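Local coordinates for putative major capsid protein (Cafeteriavirus-dependent mavirus, PDB 6G44) that probably forms the shell of the virophage particle, as a double jelly-roll major capsid protein whose three copies associate into a trimer, at residues Arg74-Ala88 / Gly192-Leu206. Sequence-based numbering, arbitrary orientation.
Sequences RLRVSFTAEIKNILA and GSTSVKIDFVVDEAL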
loop_
_atom_site.group_PDB
_atom_site.type_symbol
_atom_site.label_atom_id
_atom_site.label_comp_id
_atom_site.label_asym_id
_atom_site.label_seq_id
_atom_site.Cartn_x
_atom_site.Cartn_y
_atom_site.Cartn_z
ATOM N N ARG C 74 -14.935 16.330 14.595
ATOM C CA ARG C 74 -14.209 16.976 13.530
ATOM C C ARG C 74 -14.557 18.452 13.462
ATOM O O ARG C 74 -15.620 18.876 13.935
ATOM C CB ARG C 74 -14.514 16.327 12.158
ATOM C CG ARG C 74 -14.296 14.819 12.138
ATOM C CD ARG C 74 -14.580 14.206 10.783
ATOM N NE ARG C 74 -13.535 14.452 9.790
ATOM C CZ ARG C 74 -12.435 13.720 9.649
ATOM N NH1 ARG C 74 -11.585 14.043 8.698
ATOM N NH2 ARG C 74 -12.177 12.702 10.450
ATOM N N LEU C 75 -13.685 19.220 12.856
ATOM C CA LEU C 75 -13.944 20.611 12.552
ATOM C C LEU C 75 -14.018 20.807 11.050
ATOM O O LEU C 75 -13.114 20.377 10.310
ATOM C CB LEU C 75 -12.831 21.483 13.140
ATOM C CG LEU C 75 -12.683 21.436 14.653
ATOM C CD1 LEU C 75 -11.407 22.110 15.144
ATOM C CD2 LEU C 75 -13.892 22.076 15.344
ATOM N N ARG C 76 -15.077 21.474 10.584
ATOM C CA ARG C 76 -15.259 21.823 9.186
ATOM C C ARG C 76 -14.998 23.316 9.071
ATOM O O ARG C 76 -15.735 24.107 9.679
ATOM C CB ARG C 76 -16.660 21.464 8.664
ATOM C CG ARG C 76 -16.911 21.864 7.207
ATOM C CD ARG C 76 -18.415 21.905 6.921
ATOM N NE ARG C 76 -18.736 22.123 5.511
ATOM C CZ ARG C 76 -18.883 23.306 4.903
ATOM N NH1 ARG C 76 -18.691 24.465 5.546
ATOM N NH2 ARG C 76 -19.202 23.323 3.603
ATOM N N VAL C 77 -13.967 23.682 8.330
ATOM C CA VAL C 77 -13.636 25.095 8.090
ATOM C C VAL C 77 -13.870 25.420 6.653
ATOM O O VAL C 77 -13.627 24.591 5.764
ATOM C CB VAL C 77 -12.219 25.486 8.504
ATOM C CG1 VAL C 77 -12.011 25.318 10.002
ATOM C CG2 VAL C 77 -11.169 24.757 7.680
ATOM N N SER C 78 -14.365 26.631 6.402
ATOM C CA SER C 78 -14.483 27.143 5.066
ATOM C C SER C 78 -14.004 28.580 5.051
ATOM O O SER C 78 -14.193 29.304 6.026
ATOM C CB SER C 78 -15.898 27.017 4.525
ATOM O OG SER C 78 -16.786 27.803 5.246
ATOM N N PHE C 79 -13.341 28.962 3.974
ATOM C CA PHE C 79 -12.849 30.327 3.852
ATOM C C PHE C 79 -12.446 30.589 2.430
ATOM O O PHE C 79 -12.344 29.664 1.607
ATOM C CB PHE C 79 -11.654 30.542 4.776
ATOM C CG PHE C 79 -10.517 29.560 4.539
ATOM C CD1 PHE C 79 -9.529 29.826 3.597
ATOM C CD2 PHE C 79 -10.482 28.348 5.226
ATOM C CE1 PHE C 79 -8.497 28.915 3.370
ATOM C CE2 PHE C 79 -9.458 27.428 5.001
ATOM C CZ PHE C 79 -8.477 27.722 4.071
ATOM N N THR C 80 -12.181 31.860 2.144
ATOM C CA THR C 80 -11.612 32.286 0.886
ATOM C C THR C 80 -10.218 32.828 1.159
ATOM O O THR C 80 -10.035 33.611 2.082
ATOM C CB THR C 80 -12.484 33.370 0.207
ATOM O OG1 THR C 80 -13.782 32.834 -0.067
ATOM C CG2 THR C 80 -11.849 33.870 -1.076
ATOM N N ALA C 81 -9.223 32.367 0.404
ATOM C CA ALA C 81 -7.862 32.888 0.442
ATOM C C ALA C 81 -7.596 33.691 -0.808
ATOM O O ALA C 81 -7.819 33.198 -1.918
ATOM C CB ALA C 81 -6.861 31.750 0.540
ATOM N N GLU C 82 -7.098 34.920 -0.624
ATOM C CA GLU C 82 -6.627 35.735 -1.736
ATOM C C GLU C 82 -5.116 35.778 -1.698
ATOM O O GLU C 82 -4.543 36.198 -0.708
ATOM C CB GLU C 82 -7.180 37.168 -1.664
ATOM C CG GLU C 82 -6.745 38.002 -2.868
ATOM C CD GLU C 82 -7.371 39.390 -2.930
ATOM O OE1 GLU C 82 -7.211 40.036 -3.979
ATOM O OE2 GLU C 82 -7.984 39.840 -1.953
ATOM N N ILE C 83 -4.482 35.309 -2.774
ATOM C CA ILE C 83 -3.029 35.263 -2.876
ATOM C C ILE C 83 -2.595 36.342 -3.853
ATOM O O ILE C 83 -3.017 36.329 -5.014
ATOM C CB ILE C 83 -2.525 33.890 -3.405
ATOM C CG1 ILE C 83 -3.057 32.779 -2.499
ATOM C CG2 ILE C 83 -1.018 33.930 -3.526
ATOM C CD1 ILE C 83 -2.870 31.381 -3.061
ATOM N N LYS C 84 -1.755 37.254 -3.356
ATOM C CA LYS C 84 -1.264 38.388 -4.152
ATOM C C LYS C 84 0.229 38.290 -4.411
ATOM O O LYS C 84 0.951 37.546 -3.733
ATOM C CB LYS C 84 -1.561 39.705 -3.426
ATOM C CG LYS C 84 -3.029 39.910 -3.105
ATOM C CD LYS C 84 -3.234 41.202 -2.315
ATOM C CE LYS C 84 -4.534 41.186 -1.545
ATOM N NZ LYS C 84 -4.533 42.149 -0.396
ATOM N N ASN C 85 0.677 39.083 -5.398
ATOM C CA ASN C 85 2.105 39.219 -5.796
ATOM C C ASN C 85 2.567 38.100 -6.735
ATOM O O ASN C 85 3.767 37.852 -6.856
ATOM C CB ASN C 85 3.078 39.332 -4.602
ATOM C CG ASN C 85 2.734 40.464 -3.649
ATOM O OD1 ASN C 85 2.039 41.425 -4.025
ATOM N ND2 ASN C 85 3.187 40.342 -2.408
ATOM N N ILE C 86 1.622 37.479 -7.441
ATOM C CA ILE C 86 1.925 36.446 -8.419
ATOM C C ILE C 86 2.240 37.097 -9.753
ATOM O O ILE C 86 1.434 37.854 -10.269
ATOM C CB ILE C 86 0.734 35.484 -8.609
ATOM C CG1 ILE C 86 0.294 34.871 -7.270
ATOM C CG2 ILE C 86 1.090 34.374 -9.598
ATOM C CD1 ILE C 86 -1.031 34.158 -7.363
ATOM N N LEU C 87 3.391 36.753 -10.327
ATOM C CA LEU C 87 3.784 37.274 -11.651
ATOM C C LEU C 87 2.637 37.128 -12.639
ATOM O O LEU C 87 1.983 36.087 -12.721
ATOM C CB LEU C 87 5.032 36.554 -12.172
ATOM C CG LEU C 87 5.649 37.142 -13.456
ATOM C CD1 LEU C 87 6.330 38.469 -13.173
ATOM C CD2 LEU C 87 6.640 36.148 -14.041
ATOM N N ALA C 88 2.366 38.175 -13.423
ATOM C CA ALA C 88 1.289 38.126 -14.384
ATOM C C ALA C 88 1.502 36.986 -15.373
ATOM O O ALA C 88 2.631 36.642 -15.680
ATOM C CB ALA C 88 1.190 39.460 -15.126
ATOM N N GLY C 192 -4.049 39.680 -17.194
ATOM C CA GLY C 192 -3.049 40.493 -16.506
ATOM C C GLY C 192 -3.066 40.457 -14.982
ATOM O O GLY C 192 -2.271 41.156 -14.333
ATOM N N SER C 193 -3.941 39.640 -14.390
ATOM C CA SER C 193 -4.058 39.639 -12.936
ATOM C C SER C 193 -2.808 39.033 -12.276
ATOM O O SER C 193 -2.110 38.214 -12.875
ATOM C CB SER C 193 -5.335 38.932 -12.477
ATOM O OG SER C 193 -5.444 37.628 -13.002
ATOM N N THR C 194 -2.540 39.501 -11.067
ATOM C CA THR C 194 -1.394 39.099 -10.270
ATOM C C THR C 194 -1.853 38.500 -8.923
ATOM O O THR C 194 -1.083 38.376 -7.977
ATOM C CB THR C 194 -0.454 40.281 -10.008
ATOM O OG1 THR C 194 -1.186 41.343 -9.392
ATOM C CG2 THR C 194 0.163 40.762 -11.335
ATOM N N SER C 195 -3.128 38.149 -8.858
ATOM C CA SER C 195 -3.707 37.559 -7.663
ATOM C C SER C 195 -4.747 36.523 -8.032
ATOM O O SER C 195 -5.269 36.513 -9.144
ATOM C CB SER C 195 -4.318 38.629 -6.780
ATOM O OG SER C 195 -5.368 39.312 -7.453
ATOM N N VAL C 196 -5.055 35.648 -7.072
ATOM C CA VAL C 196 -6.088 34.642 -7.254
ATOM C C VAL C 196 -6.888 34.513 -5.954
ATOM O O VAL C 196 -6.332 34.701 -4.880
ATOM C CB VAL C 196 -5.454 33.299 -7.712
ATOM C CG1 VAL C 196 -4.626 32.652 -6.613
ATOM C CG2 VAL C 196 -6.501 32.327 -8.227
ATOM N N LYS C 197 -8.183 34.217 -6.079
ATOM C CA LYS C 197 -9.018 33.917 -4.919
ATOM C C LYS C 197 -9.477 32.473 -5.045
ATOM O O LYS C 197 -9.971 32.075 -6.087
ATOM C CB LYS C 197 -10.231 34.851 -4.811
ATOM C CG LYS C 197 -9.890 36.215 -4.258
ATOM C CD LYS C 197 -11.133 37.097 -4.178
ATOM C CE LYS C 197 -10.812 38.449 -3.565
ATOM N NZ LYS C 197 -12.086 39.193 -3.319
ATOM N N ILE C 198 -9.314 31.733 -3.959
ATOM C CA ILE C 198 -9.707 30.315 -3.903
ATOM C C ILE C 198 -10.547 30.080 -2.639
ATOM O O ILE C 198 -10.124 30.421 -1.524
ATOM C CB ILE C 198 -8.476 29.372 -3.886
ATOM C CG1 ILE C 198 -7.547 29.726 -5.034
ATOM C CG2 ILE C 198 -8.932 27.905 -3.959
ATOM C CD1 ILE C 198 -6.228 29.001 -5.037
ATOM N N ASP C 199 -11.714 29.481 -2.817
ATOM C CA ASP C 199 -12.544 29.015 -1.719
ATOM C C ASP C 199 -12.078 27.604 -1.353
ATOM O O ASP C 199 -11.817 26.777 -2.244
ATOM C CB ASP C 199 -14.019 28.938 -2.111
ATOM C CG ASP C 199 -14.568 30.252 -2.648
ATOM O OD1 ASP C 199 -14.009 31.331 -2.319
ATOM O OD2 ASP C 199 -15.557 30.193 -3.412
ATOM N N PHE C 200 -11.974 27.342 -0.070
ATOM C CA PHE C 200 -11.611 26.012 0.477
ATOM C C PHE C 200 -12.647 25.551 1.496
ATOM O O PHE C 200 -13.212 26.368 2.243
ATOM C CB PHE C 200 -10.285 26.075 1.220
ATOM C CG PHE C 200 -9.081 26.338 0.363
ATOM C CD1 PHE C 200 -8.372 25.292 -0.179
ATOM C CD2 PHE C 200 -8.626 27.633 0.137
ATOM C CE1 PHE C 200 -7.254 25.517 -0.921
ATOM C CE2 PHE C 200 -7.514 27.872 -0.639
ATOM C CZ PHE C 200 -6.798 26.804 -1.154
ATOM N N VAL C 201 -12.850 24.238 1.584
ATOM C CA VAL C 201 -13.604 23.601 2.664
ATOM C C VAL C 201 -12.772 22.405 3.119
ATOM O O VAL C 201 -12.405 21.569 2.271
ATOM C CB VAL C 201 -14.986 23.111 2.246
ATOM C CG1 VAL C 201 -15.726 22.542 3.429
ATOM C CG2 VAL C 201 -15.807 24.227 1.639
ATOM N N VAL C 202 -12.485 22.319 4.396
ATOM C CA VAL C 202 -11.706 21.181 4.972
ATOM C C VAL C 202 -12.423 20.661 6.202
ATOM O O VAL C 202 -12.775 21.464 7.091
ATOM C CB VAL C 202 -10.282 21.609 5.372
ATOM C CG1 VAL C 202 -9.535 20.489 6.094
ATOM C CG2 VAL C 202 -9.527 22.083 4.143
ATOM N N ASP C 203 -12.600 19.339 6.292
ATOM C CA ASP C 203 -13.252 18.651 7.431
ATOM C C ASP C 203 -12.178 17.724 8.021
ATOM O O ASP C 203 -11.878 16.681 7.414
ATOM C CB ASP C 203 -14.481 17.874 6.915
ATOM C CG ASP C 203 -15.269 17.141 7.992
ATOM O OD1 ASP C 203 -14.710 16.826 9.050
ATOM O OD2 ASP C 203 -16.490 16.840 7.754
ATOM N N GLU C 204 -11.630 18.081 9.172
ATOM C CA GLU C 204 -10.461 17.415 9.779
ATOM C C GLU C 204 -10.758 17.055 11.246
ATOM O O GLU C 204 -11.369 17.846 11.980
ATOM C CB GLU C 204 -9.259 18.365 9.676
ATOM C CG GLU C 204 -7.946 17.847 10.242
ATOM C CD GLU C 204 -6.744 18.683 9.829
ATOM O OE1 GLU C 204 -6.689 19.106 8.648
ATOM O OE2 GLU C 204 -5.857 18.914 10.693
ATOM N N ALA C 205 -10.376 15.855 11.689
ATOM C CA ALA C 205 -10.537 15.457 13.074
ATOM C C ALA C 205 -9.727 16.375 13.986
ATOM O O ALA C 205 -8.562 16.685 13.677
ATOM C CB ALA C 205 -10.095 14.014 13.263
ATOM N N LEU C 206 -10.319 16.804 15.101
ATOM C CA LEU C 206 -9.572 17.572 16.095
ATOM C C LEU C 206 -8.637 16.676 16.890
ATOM O O LEU C 206 -9.105 15.684 17.459
ATOM C CB LEU C 206 -10.549 18.243 17.060
ATOM C CG LEU C 206 -9.940 19.077 18.186
ATOM C CD1 LEU C 206 -9.032 20.181 17.698
ATOM C CD2 LEU C 206 -11.072 19.661 19.039
HETATM O O HOH W 1 -7.693 38.169 -6.722
HETATM O O HOH W 2 -10.478 41.677 -3.048
HETATM O O HOH W 3 -0.981 41.119 -6.569
HETATM O O HOH W 4 -0.758 35.565 -12.557
#
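D199 OD1 accepts two hydrogen bonds, one from T80 OG1 across the strand pair at 2.7 Å and one from H187 NE2. The hydroxyl reaches it from above the carboxylate plane, 40° out of it, and the two side chains run alongside each other. Toward the R74 end of the ladder, R74 grips D203 side-on with two nitrogens. R74 NE forms a salt bridge to D203 OD1 at 2.8 Å, and NH1 bonds to the backbone D203 O at 2.9 Å. A bend at chi3 (75°) folds the guanidinium back over the neighbouring strand, where A205 N lies over the centre of one face; NH2 bonds to L141 O, and E380 of a second subunit approaches the same arginine in a long, weak ion pair.

Strands 74-84 and 195-205 pair antiparallel, with reciprocal N-H to O bonds at L75-E204, V77-V202, F79-F200, A81-I198 and I83-V196. These five pairs put their side chains on one face of the sheet, where F200 CB sits over the F79 ring, 4.1 Å from its centroid, as a CH-pi contact. The two rings are slid apart, planes 28° from each other, and barely overlap; CE1 of F79 touches CD2 of F200 at 3.5 Å. L98 and I96 of strand 96-98 pack on this largely apolar face, and the E204 carboxylate at its end is satisfied by S143 OG and N104 ND2.

On the other face V201 CG1 lies over the guanidinium of R76, whose extended chain carries it there. Further along, a water links E82 OE2 with K197 NZ, which stand 4.4 Å apart. Strand 258-273 bonds the other edge of 74-84, making it an interior strand of a jelly-roll sheet with a largely apolar, buried face and a polar, partly hydrated one.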